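Local structure of uncharacterized protein ydaL (Escherichia coli, 3QD7) at residues 13-18 and 93-98; 37-42 and 127-132; 50-55 and 62-67. The protein binds DNA and has DNA endonuclease activity, and this chain is the part that carries its Smr domain. One frame throughout, in Å; residues are numbered along the deposited sequence.

Contact 1: residues 13-18 and 93-98; sequences GFLDII and ANIVRS
The edge of the R97 guanidinium meets the backbone carbonyl of I18. R97 NH2 comes within 3.2 Å of I18 O, a weak, strongly bent bond with an N-H...O angle of 128°. The side-chain carbon CG of N94 also lies at the guanidinium edge, in its plane. The contact joins the loop before strand 25-27 to helix 92-105 of the alpha/beta/alpha Smr fold. The R97 chain bends at chi3 (69°), which turns its end toward the loop. There NH2 also bonds P19 O, and NH1 bonds Q22 O. CG2 of I18 lies against R97 NH2, the two side chains crossing at about a right angle.

S98 makes the straight bond of the contact. I18 N donates to S98 OG at 2.8 Å and 172°. S98 OG in turn donates to N94 O at 3.0 Å, one turn back in the helix. S98 N reaches that same oxygen from the other face of its plane. Without the hydroxyl, as with an alanine here, I18 N would probably be left without its acceptor and the loop would lose one of its holds on the helix.

L15 and I17 add apolar contacts to I95. L15 CD2 packs on I95 CG2 at 3.9 Å, and I17 CD1 on I95 CD1 at 4.0 Å. The D16 carboxylate turns to R102 in a salt bridge. Water 1 donates to both D16 O and S98 O, each at 2.7 Å.

Contact 2: residues 37-42 and 127-132; sequences DKLRSG and YVALRK
The short helix 37-40 lies over strand 125-130, and L39 and Y127 bring their CA atoms to 6.0 Å. The helix is a single turn, with S41 N bonded to D37 O. S41 is the first residue to leave helical angles. The strand belongs to the central sheet of an alpha/beta/alpha fold. Y127 and A129 point toward the helix, while V128 points away. The L130 side chain touches A71 and L72 of helix 57-73.

L39 meets the strand with both its backbone and its side chain. Its carbonyl oxygen sits over one face of the Y127 ring, with L39 O 3.0 Å from Y127 CD2. That oxygen also accepts a hydrogen bond from Y44 OH, and the Y44 ring stacks with Y127. The phenol OH of Y127 bonds H120. These partners probably limit how far the ring can turn.

With CG beside the backbone N (chi1 -72°), the L39 side chain brings its CD2 branch down onto the strand. L39 CD2 lies 3.4 Å from A129 N and 3.7 Å from A129 CB. It also touches Y127 CB, so one methyl spans two residues of the strand that face the helix. A112 and C114 of the neighbouring strand 110-115 meet L39 as well.

K38 reaches the strand further along, at A129 and L130. K38 CE lies 3.6 Å from A129 CB. A bend at chi3 (81°) helps carry the amine to the end of the strand. K38 NZ donates to R77 O as well as to L130 O. The bond from K38 NZ to L130 O is 2.6 Å long, with NZ above the carbonyl plane, 47° out of it.

Contact 3: residues 50-55 and 62-67; sequences LNLLRQ and KMVFSF
L50 holds CG anti to its backbone N (chi1 175°), and F67 does the same across the contact. The two side chains slide past each other in opposite directions. CB of L50 comes to rest over the face of the F67 ring. L50 CB is 3.6 Å from the centroid of the F67 ring and only 8° off the ring normal, a CH-pi contact almost straight above the centre. The L50 methyls lie at the ring's inner end, against F67 CB. L50 CD1 lies 3.8 Å from F67 CB.

CD2 of L50 meets V64 CG2 at 3.8 Å, the side chains crossing at about a right angle. The same V64 methyl receives a second leucine: L52 CD2 lies 3.9 Å from V64 CG2. One valine methyl thus touches two leucines that lie two residues apart in the chain.

M63 packs beside this group. Its chain bends at chi3 (82°), which turns the methyl CE back toward the strand. M63 CE approaches N51 O at 3.7 Å and L52 CD1 at 4.2 Å. The sulfur faces the side chain of Q55, with M63 SD 3.9 Å from Q55 CD. The two side chains cross at about a right angle. Q55 closes a type II turn that starts at L52, with Q55 N bonded to L52 O. This turn brings Q55 back beside the helix.

No hydrogen bond joins the two segments, so mainly apolar contact carries the interface. L52 also touches V96 and V100 of helix 92-105, and F67 touches V79 of strand 78-82. The arrangement is the strand-on-helix part of a beta-alpha-beta crossover. Strand 49-51 leads into helix 57-73, which packs back on the sheet before strand 78-82 runs parallel to the first.

How the contacts relate
Contacts 1 and 3 are neighbours, with centres 15 Å apart. V96, on helix 92-105 of contact 1, joins them: V96 CG1 lies 4.1 Å from L52 CD2. Contact 2 stands apart. Its centre is 23 Å from that of contact 1 and 19 Å from that of contact 3, on the opposite side of the chain's centre from both. Contacts 2 and 3 still reach the same sheet, and their nearest atoms are about 6 Å apart. In sequence, contact 3 falls between the two segments of each of the other contacts, whose segments alternate along the chain. Contact 1 fixes the N-terminal loop to helix 92-105, while contacts 2 and 3 set helices 37-40 and 57-73 against the sheet.

Contact 1: residues 13-18 and 93-98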
loop_
_atom_site.group_PDB
_atom_site.type_symbol
_atom_site.label_atom_id
_atom_site.label_comp_id
_atom_site.label_asym_id
_atom_site.label_seq_id
_atom_site.Cartn_x
_atom_site.Cartn_y
_atom_site.Cartn_z
ATOM N N GLY A 13 11.636 -6.675 -9.825
ATOM C CA GLY A 13 12.493 -7.800 -10.163
ATOM C C GLY A 13 12.489 -8.808 -9.050
ATOM O O GLY A 13 12.541 -8.451 -7.870
ATOM N N PHE A 14 12.433 -10.077 -9.436
ATOM C CA PHE A 14 12.277 -11.177 -8.478
ATOM C C PHE A 14 11.051 -10.907 -7.599
ATOM O O PHE A 14 11.059 -11.144 -6.377
ATOM C CB PHE A 14 13.564 -11.407 -7.667
ATOM C CG PHE A 14 14.760 -11.754 -8.522
ATOM C CD1 PHE A 14 15.103 -13.083 -8.752
ATOM C CD2 PHE A 14 15.524 -10.754 -9.119
ATOM C CE1 PHE A 14 16.191 -13.405 -9.553
ATOM C CE2 PHE A 14 16.616 -11.070 -9.923
ATOM C CZ PHE A 14 16.951 -12.395 -10.137
ATOM N N LEU A 15 10.002 -10.396 -8.253
ATOM C CA LEU A 15 8.710 -10.230 -7.621
ATOM C C LEU A 15 8.337 -11.544 -6.967
ATOM O O LEU A 15 8.384 -12.606 -7.598
ATOM C CB LEU A 15 7.616 -9.805 -8.611
ATOM C CG LEU A 15 6.234 -9.569 -7.964
ATOM C CD1 LEU A 15 6.326 -8.608 -6.785
ATOM C CD2 LEU A 15 5.227 -9.074 -8.981
ATOM N N ASP A 16 8.041 -11.445 -5.679
ATOM C CA ASP A 16 7.461 -12.508 -4.898
ATOM C C ASP A 16 5.928 -12.375 -5.002
ATOM O O ASP A 16 5.313 -11.587 -4.276
ATOM C CB ASP A 16 7.973 -12.444 -3.435
ATOM C CG ASP A 16 8.490 -11.031 -3.015
ATOM O OD1 ASP A 16 9.008 -10.253 -3.869
ATOM O OD2 ASP A 16 8.404 -10.700 -1.799
ATOM N N ILE A 17 5.332 -13.134 -5.926
ATOM C CA ILE A 17 3.897 -13.053 -6.214
ATOM C C ILE A 17 3.112 -13.607 -5.048
ATOM O O ILE A 17 3.408 -14.702 -4.564
ATOM C CB ILE A 17 3.531 -13.764 -7.530
ATOM C CG1 ILE A 17 4.187 -13.018 -8.694
ATOM C CG2 ILE A 17 2.007 -13.807 -7.741
ATOM C CD1 ILE A 17 4.260 -13.815 -9.993
ATOM N N ILE A 18 2.129 -12.836 -4.583
ATOM C CA ILE A 18 1.306 -13.274 -3.461
ATOM C C ILE A 18 0.059 -14.028 -3.947
ATOM O O ILE A 18 -0.721 -13.510 -4.766
ATOM C CB ILE A 18 0.941 -12.113 -2.498
ATOM C CG1 ILE A 18 2.206 -11.392 -2.034
ATOM C CG2 ILE A 18 0.146 -12.626 -1.256
ATOM C CD1 ILE A 18 1.916 -10.028 -1.539
ATOM N N ALA A 93 -3.998 -7.154 -11.501
ATOM C CA ALA A 93 -4.360 -6.694 -10.157
ATOM C C ALA A 93 -3.528 -7.366 -9.056
ATOM O O ALA A 93 -3.074 -6.700 -8.122
ATOM C CB ALA A 93 -5.852 -6.920 -9.908
ATOM N N ASN A 94 -3.339 -8.680 -9.161
ATOM C CA ASN A 94 -2.501 -9.389 -8.194
ATOM C C ASN A 94 -0.999 -9.076 -8.321
ATOM O O ASN A 94 -0.268 -9.098 -7.331
ATOM C CB ASN A 94 -2.713 -10.915 -8.262
ATOM C CG ASN A 94 -2.174 -11.604 -7.020
ATOM O OD1 ASN A 94 -1.272 -12.462 -7.078
ATOM N ND2 ASN A 94 -2.693 -11.194 -5.877
ATOM N N ILE A 95 -0.543 -8.826 -9.546
ATOM C CA ILE A 95 0.839 -8.395 -9.763
ATOM C C ILE A 95 1.052 -7.019 -9.118
ATOM O O ILE A 95 2.023 -6.810 -8.379
ATOM C CB ILE A 95 1.217 -8.346 -11.269
ATOM C CG1 ILE A 95 1.176 -9.742 -11.920
ATOM C CG2 ILE A 95 2.584 -7.730 -11.453
ATOM C CD1 ILE A 95 1.919 -10.827 -11.164
ATOM N N VAL A 96 0.145 -6.090 -9.409
ATOM C CA VAL A 96 0.125 -4.796 -8.746
ATOM C C VAL A 96 0.084 -4.930 -7.208
ATOM O O VAL A 96 0.876 -4.286 -6.521
ATOM C CB VAL A 96 -1.028 -3.887 -9.238
ATOM C CG1 VAL A 96 -1.082 -2.555 -8.426
ATOM C CG2 VAL A 96 -0.845 -3.562 -10.716
ATOM N N ARG A 97 -0.840 -5.750 -6.698
ATOM C CA ARG A 97 -0.979 -6.014 -5.275
ATOM C C ARG A 97 0.354 -6.511 -4.695
ATOM O O ARG A 97 0.762 -6.105 -3.604
ATOM C CB ARG A 97 -2.085 -7.060 -5.031
ATOM C CG ARG A 97 -2.488 -7.202 -3.539
ATOM C CD ARG A 97 -3.606 -8.212 -3.323
ATOM N NE ARG A 97 -3.164 -9.582 -3.581
ATOM C CZ ARG A 97 -3.173 -10.570 -2.693
ATOM N NH1 ARG A 97 -3.620 -10.378 -1.443
ATOM N NH2 ARG A 97 -2.725 -11.764 -3.065
ATOM N N SER A 98 1.024 -7.405 -5.433
ATOM C CA SER A 98 2.289 -8.006 -4.948
ATOM C C SER A 98 3.424 -6.992 -4.890
ATOM O O SER A 98 4.199 -6.991 -3.930
ATOM C CB SER A 98 2.700 -9.233 -5.761
ATOM O OG SER A 98 1.787 -10.276 -5.566
HETATM O O HOH W 1 5.702 -9.099 -3.177
#

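Contact 2: residues 37-42 and 127-132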
loop_
_atom_site.group_PDB
_atom_site.type_symbol
_atom_site.label_atom_id
_atom_site.label_comp_id
_atom_site.label_asym_id
_atom_site.label_seq_id
_atom_site.Cartn_x
_atom_site.Cartn_y
_atom_site.Cartn_z
ATOM N N ASP A 37 -4.886 -0.639 15.694
ATOM C CA ASP A 37 -6.250 -0.106 15.708
ATOM C C ASP A 37 -6.376 1.092 14.786
ATOM O O ASP A 37 -7.454 1.389 14.276
ATOM C CB ASP A 37 -6.672 0.283 17.128
ATOM C CG ASP A 37 -7.761 -0.626 17.687
ATOM O OD1 ASP A 37 -7.752 -1.845 17.395
ATOM O OD2 ASP A 37 -8.642 -0.113 18.410
ATOM N N LYS A 38 -5.256 1.779 14.586
ATOM C CA LYS A 38 -5.139 2.837 13.585
ATOM C C LYS A 38 -5.531 2.334 12.203
ATOM O O LYS A 38 -6.082 3.086 11.398
ATOM C CB LYS A 38 -3.695 3.371 13.580
ATOM C CG LYS A 38 -3.523 4.760 13.028
ATOM C CD LYS A 38 -2.134 5.296 13.333
ATOM C CE LYS A 38 -1.115 4.774 12.355
ATOM N NZ LYS A 38 0.064 5.671 12.203
ATOM N N LEU A 39 -5.254 1.059 11.929
ATOM C CA LEU A 39 -5.569 0.454 10.640
ATOM C C LEU A 39 -7.052 0.217 10.492
ATOM O O LEU A 39 -7.612 0.459 9.417
ATOM C CB LEU A 39 -4.842 -0.879 10.450
ATOM C CG LEU A 39 -3.333 -0.927 10.198
ATOM C CD1 LEU A 39 -2.824 -2.366 10.093
ATOM C CD2 LEU A 39 -2.996 -0.171 8.948
ATOM N N ARG A 40 -7.676 -0.264 11.571
ATOM C CA ARG A 40 -9.074 -0.703 11.577
ATOM C C ARG A 40 -10.035 0.482 11.653
ATOM O O ARG A 40 -10.918 0.639 10.801
ATOM C CB ARG A 40 -9.316 -1.626 12.786
ATOM C CG ARG A 40 -10.246 -2.799 12.508
ATOM C CD ARG A 40 -10.936 -3.298 13.785
ATOM N NE ARG A 40 -12.082 -4.150 13.442
ATOM C CZ ARG A 40 -13.342 -3.726 13.327
ATOM N NH1 ARG A 40 -13.659 -2.448 13.542
ATOM N NH2 ARG A 40 -14.296 -4.594 12.999
ATOM N N SER A 41 -9.824 1.307 12.679
ATOM C CA SER A 41 -10.699 2.407 13.077
ATOM C C SER A 41 -10.160 3.767 12.595
ATOM O O SER A 41 -10.560 4.826 13.092
ATOM C CB SER A 41 -10.851 2.365 14.616
ATOM O OG SER A 41 -11.215 3.627 15.173
ATOM N N GLY A 42 -9.250 3.730 11.621
ATOM C CA GLY A 42 -8.750 4.942 10.990
ATOM C C GLY A 42 -9.787 5.616 10.092
ATOM O O GLY A 42 -10.794 5.018 9.702
ATOM N N TYR A 127 -5.174 -0.953 3.732
ATOM C CA TYR A 127 -4.949 0.101 4.710
ATOM C C TYR A 127 -3.482 0.121 4.976
ATOM O O TYR A 127 -2.872 -0.944 5.085
ATOM C CB TYR A 127 -5.596 -0.274 6.050
ATOM C CG TYR A 127 -7.089 -0.306 6.034
ATOM C CD1 TYR A 127 -7.798 0.558 5.210
ATOM C CD2 TYR A 127 -7.807 -1.176 6.862
ATOM C CE1 TYR A 127 -9.161 0.568 5.188
ATOM C CE2 TYR A 127 -9.190 -1.175 6.844
ATOM C CZ TYR A 127 -9.852 -0.289 5.999
ATOM O OH TYR A 127 -11.210 -0.240 5.942
ATOM N N VAL A 128 -2.922 1.307 5.160
ATOM C CA VAL A 128 -1.519 1.434 5.471
ATOM C C VAL A 128 -1.373 2.375 6.681
ATOM O O VAL A 128 -1.950 3.473 6.697
ATOM C CB VAL A 128 -0.714 1.990 4.237
ATOM C CG1 VAL A 128 0.795 2.038 4.515
ATOM C CG2 VAL A 128 -1.028 1.216 2.963
ATOM N N ALA A 129 -0.605 1.944 7.687
ATOM C CA ALA A 129 -0.301 2.807 8.831
ATOM C C ALA A 129 1.009 3.551 8.580
ATOM O O ALA A 129 2.021 2.941 8.239
ATOM C CB ALA A 129 -0.240 2.011 10.138
ATOM N N LEU A 130 0.965 4.864 8.764
ATOM C CA LEU A 130 2.110 5.727 8.513
ATOM C C LEU A 130 2.557 6.378 9.827
ATOM O O LEU A 130 1.723 6.854 10.600
ATOM C CB LEU A 130 1.723 6.810 7.491
ATOM C CG LEU A 130 1.978 6.681 5.980
ATOM C CD1 LEU A 130 2.058 5.305 5.421
ATOM C CD2 LEU A 130 0.971 7.449 5.208
ATOM N N ARG A 131 3.861 6.382 10.081
ATOM C CA ARG A 131 4.461 7.071 11.251
ATOM C C ARG A 131 4.268 8.588 11.097
ATOM O O ARG A 131 4.486 9.140 10.019
ATOM C CB ARG A 131 5.944 6.723 11.333
ATOM C CG ARG A 131 6.694 7.211 12.545
ATOM C CD ARG A 131 8.163 7.432 12.139
ATOM N NE ARG A 131 8.961 6.238 12.367
ATOM C CZ ARG A 131 10.040 5.872 11.679
ATOM N NH1 ARG A 131 10.495 6.576 10.646
ATOM N NH2 ARG A 131 10.657 4.753 12.027
ATOM N N LYS A 132 3.814 9.252 12.157
ATOM C CA LYS A 132 3.560 10.688 12.105
ATOM C C LYS A 132 4.861 11.501 12.282
ATOM O O LYS A 132 5.424 11.579 13.384
ATOM C CB LYS A 132 2.523 11.065 13.166
ATOM C CG LYS A 132 2.218 12.551 13.250
ATOM C CD LYS A 132 1.180 12.958 12.232
ATOM C CE LYS A 132 0.769 14.389 12.464
ATOM N NZ LYS A 132 -0.671 14.574 12.089
#

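Contact 3: residues 50-55 and 62-67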
loop_
_atom_site.group_PDB
_atom_site.type_symbol
_atom_site.label_atom_id
_atom_site.label_comp_id
_atom_site.label_asym_id
_atom_site.label_seq_id
_atom_site.Cartn_x
_atom_site.Cartn_y
_atom_site.Cartn_z
ATOM N N LEU A 50 -5.311 6.134 -2.754
ATOM C CA LEU A 50 -4.585 6.103 -3.997
ATOM C C LEU A 50 -5.196 5.040 -4.906
ATOM O O LEU A 50 -5.182 3.860 -4.581
ATOM C CB LEU A 50 -3.101 5.800 -3.724
ATOM C CG LEU A 50 -2.206 5.608 -4.945
ATOM C CD1 LEU A 50 -2.009 6.957 -5.680
ATOM C CD2 LEU A 50 -0.866 4.989 -4.563
ATOM N N ASN A 51 -5.696 5.462 -6.060
ATOM C CA ASN A 51 -6.348 4.581 -7.016
ATOM C C ASN A 51 -5.439 4.112 -8.175
ATOM O O ASN A 51 -5.108 4.886 -9.089
ATOM C CB ASN A 51 -7.645 5.271 -7.503
ATOM C CG ASN A 51 -8.399 4.474 -8.554
ATOM O OD1 ASN A 51 -9.414 4.937 -9.068
ATOM N ND2 ASN A 51 -7.929 3.301 -8.873
ATOM N N LEU A 52 -5.058 2.828 -8.137
ATOM C CA LEU A 52 -4.090 2.225 -9.071
ATOM C C LEU A 52 -4.745 1.349 -10.133
ATOM O O LEU A 52 -4.050 0.647 -10.899
ATOM C CB LEU A 52 -3.149 1.323 -8.288
ATOM C CG LEU A 52 -1.788 1.809 -7.803
ATOM C CD1 LEU A 52 -1.738 3.290 -7.644
ATOM C CD2 LEU A 52 -1.356 1.062 -6.537
ATOM N N LEU A 53 -6.076 1.350 -10.156
ATOM C CA LEU A 53 -6.812 0.507 -11.099
ATOM C C LEU A 53 -6.403 0.827 -12.525
ATOM O O LEU A 53 -6.304 2.008 -12.908
ATOM C CB LEU A 53 -8.324 0.648 -10.923
ATOM C CG LEU A 53 -8.838 0.243 -9.552
ATOM C CD1 LEU A 53 -10.272 0.729 -9.413
ATOM C CD2 LEU A 53 -8.774 -1.274 -9.327
ATOM N N ARG A 54 -6.133 -0.248 -13.265
ATOM C CA ARG A 54 -5.733 -0.250 -14.684
ATOM C C ARG A 54 -4.514 0.617 -15.026
ATOM O O ARG A 54 -4.371 1.139 -16.146
ATOM C CB ARG A 54 -6.940 -0.081 -15.636
ATOM C CG ARG A 54 -7.640 1.259 -15.658
ATOM C CD ARG A 54 -9.042 1.117 -16.277
ATOM N NE ARG A 54 -9.935 0.320 -15.427
ATOM C CZ ARG A 54 -10.865 0.828 -14.617
ATOM N NH1 ARG A 54 -11.052 2.146 -14.544
ATOM N NH2 ARG A 54 -11.615 0.013 -13.874
ATOM N N GLN A 55 -3.619 0.735 -14.043
ATOM C CA GLN A 55 -2.322 1.384 -14.243
ATOM C C GLN A 55 -1.252 0.348 -14.472
ATOM O O GLN A 55 -1.145 -0.624 -13.696
ATOM C CB GLN A 55 -1.933 2.256 -13.048
ATOM C CG GLN A 55 -2.948 3.342 -12.693
ATOM C CD GLN A 55 -2.950 4.517 -13.663
ATOM O OE1 GLN A 55 -2.104 4.616 -14.558
ATOM N NE2 GLN A 55 -3.911 5.422 -13.481
ATOM N N LYS A 62 5.685 4.772 -9.707
ATOM C CA LYS A 62 5.816 6.232 -9.615
ATOM C C LYS A 62 4.720 6.864 -8.733
ATOM O O LYS A 62 5.003 7.742 -7.932
ATOM C CB LYS A 62 5.830 6.859 -11.025
ATOM C CG LYS A 62 6.958 6.327 -11.935
ATOM C CD LYS A 62 7.239 7.226 -13.172
ATOM C CE LYS A 62 6.090 7.213 -14.160
ATOM N NZ LYS A 62 6.551 7.488 -15.548
ATOM N N MET A 63 3.483 6.399 -8.877
ATOM C CA MET A 63 2.348 6.913 -8.095
ATOM C C MET A 63 2.453 6.582 -6.595
ATOM O O MET A 63 2.223 7.422 -5.745
ATOM C CB MET A 63 1.028 6.354 -8.659
ATOM C CG MET A 63 0.699 6.850 -10.067
ATOM S SD MET A 63 -0.611 5.881 -10.849
ATOM C CE MET A 63 -2.053 6.655 -10.123
ATOM N N VAL A 64 2.812 5.349 -6.277
ATOM C CA VAL A 64 2.925 4.928 -4.873
ATOM C C VAL A 64 4.019 5.749 -4.172
ATOM O O VAL A 64 3.835 6.259 -3.068
ATOM C CB VAL A 64 3.197 3.367 -4.789
ATOM C CG1 VAL A 64 3.615 2.924 -3.382
ATOM C CG2 VAL A 64 1.961 2.580 -5.291
ATOM N N PHE A 65 5.159 5.871 -4.836
ATOM C CA PHE A 65 6.267 6.624 -4.296
ATOM C C PHE A 65 5.852 8.062 -4.062
ATOM O O PHE A 65 5.992 8.587 -2.956
ATOM C CB PHE A 65 7.455 6.553 -5.244
ATOM C CG PHE A 65 8.642 7.323 -4.778
ATOM C CD1 PHE A 65 9.025 8.493 -5.435
ATOM C CD2 PHE A 65 9.395 6.871 -3.700
ATOM C CE1 PHE A 65 10.151 9.207 -5.021
ATOM C CE2 PHE A 65 10.532 7.583 -3.280
ATOM C CZ PHE A 65 10.894 8.754 -3.939
ATOM N N SER A 66 5.311 8.689 -5.098
ATOM C CA SER A 66 4.877 10.074 -5.007
ATOM C C SER A 66 3.749 10.269 -3.970
ATOM O O SER A 66 3.743 11.237 -3.207
ATOM C CB SER A 66 4.429 10.530 -6.402
ATOM O OG SER A 66 4.109 11.902 -6.383
ATOM N N PHE A 67 2.793 9.337 -3.947
ATOM C CA PHE A 67 1.650 9.417 -3.022
ATOM C C PHE A 67 2.113 9.280 -1.572
ATOM O O PHE A 67 1.710 10.048 -0.700
ATOM C CB PHE A 67 0.620 8.324 -3.363
ATOM C CG PHE A 67 -0.525 8.229 -2.383
ATOM C CD1 PHE A 67 -1.559 9.187 -2.387
ATOM C CD2 PHE A 67 -0.586 7.161 -1.468
ATOM C CE1 PHE A 67 -2.643 9.083 -1.486
ATOM C CE2 PHE A 67 -1.669 7.053 -0.574
ATOM C CZ PHE A 67 -2.696 8.018 -0.581
#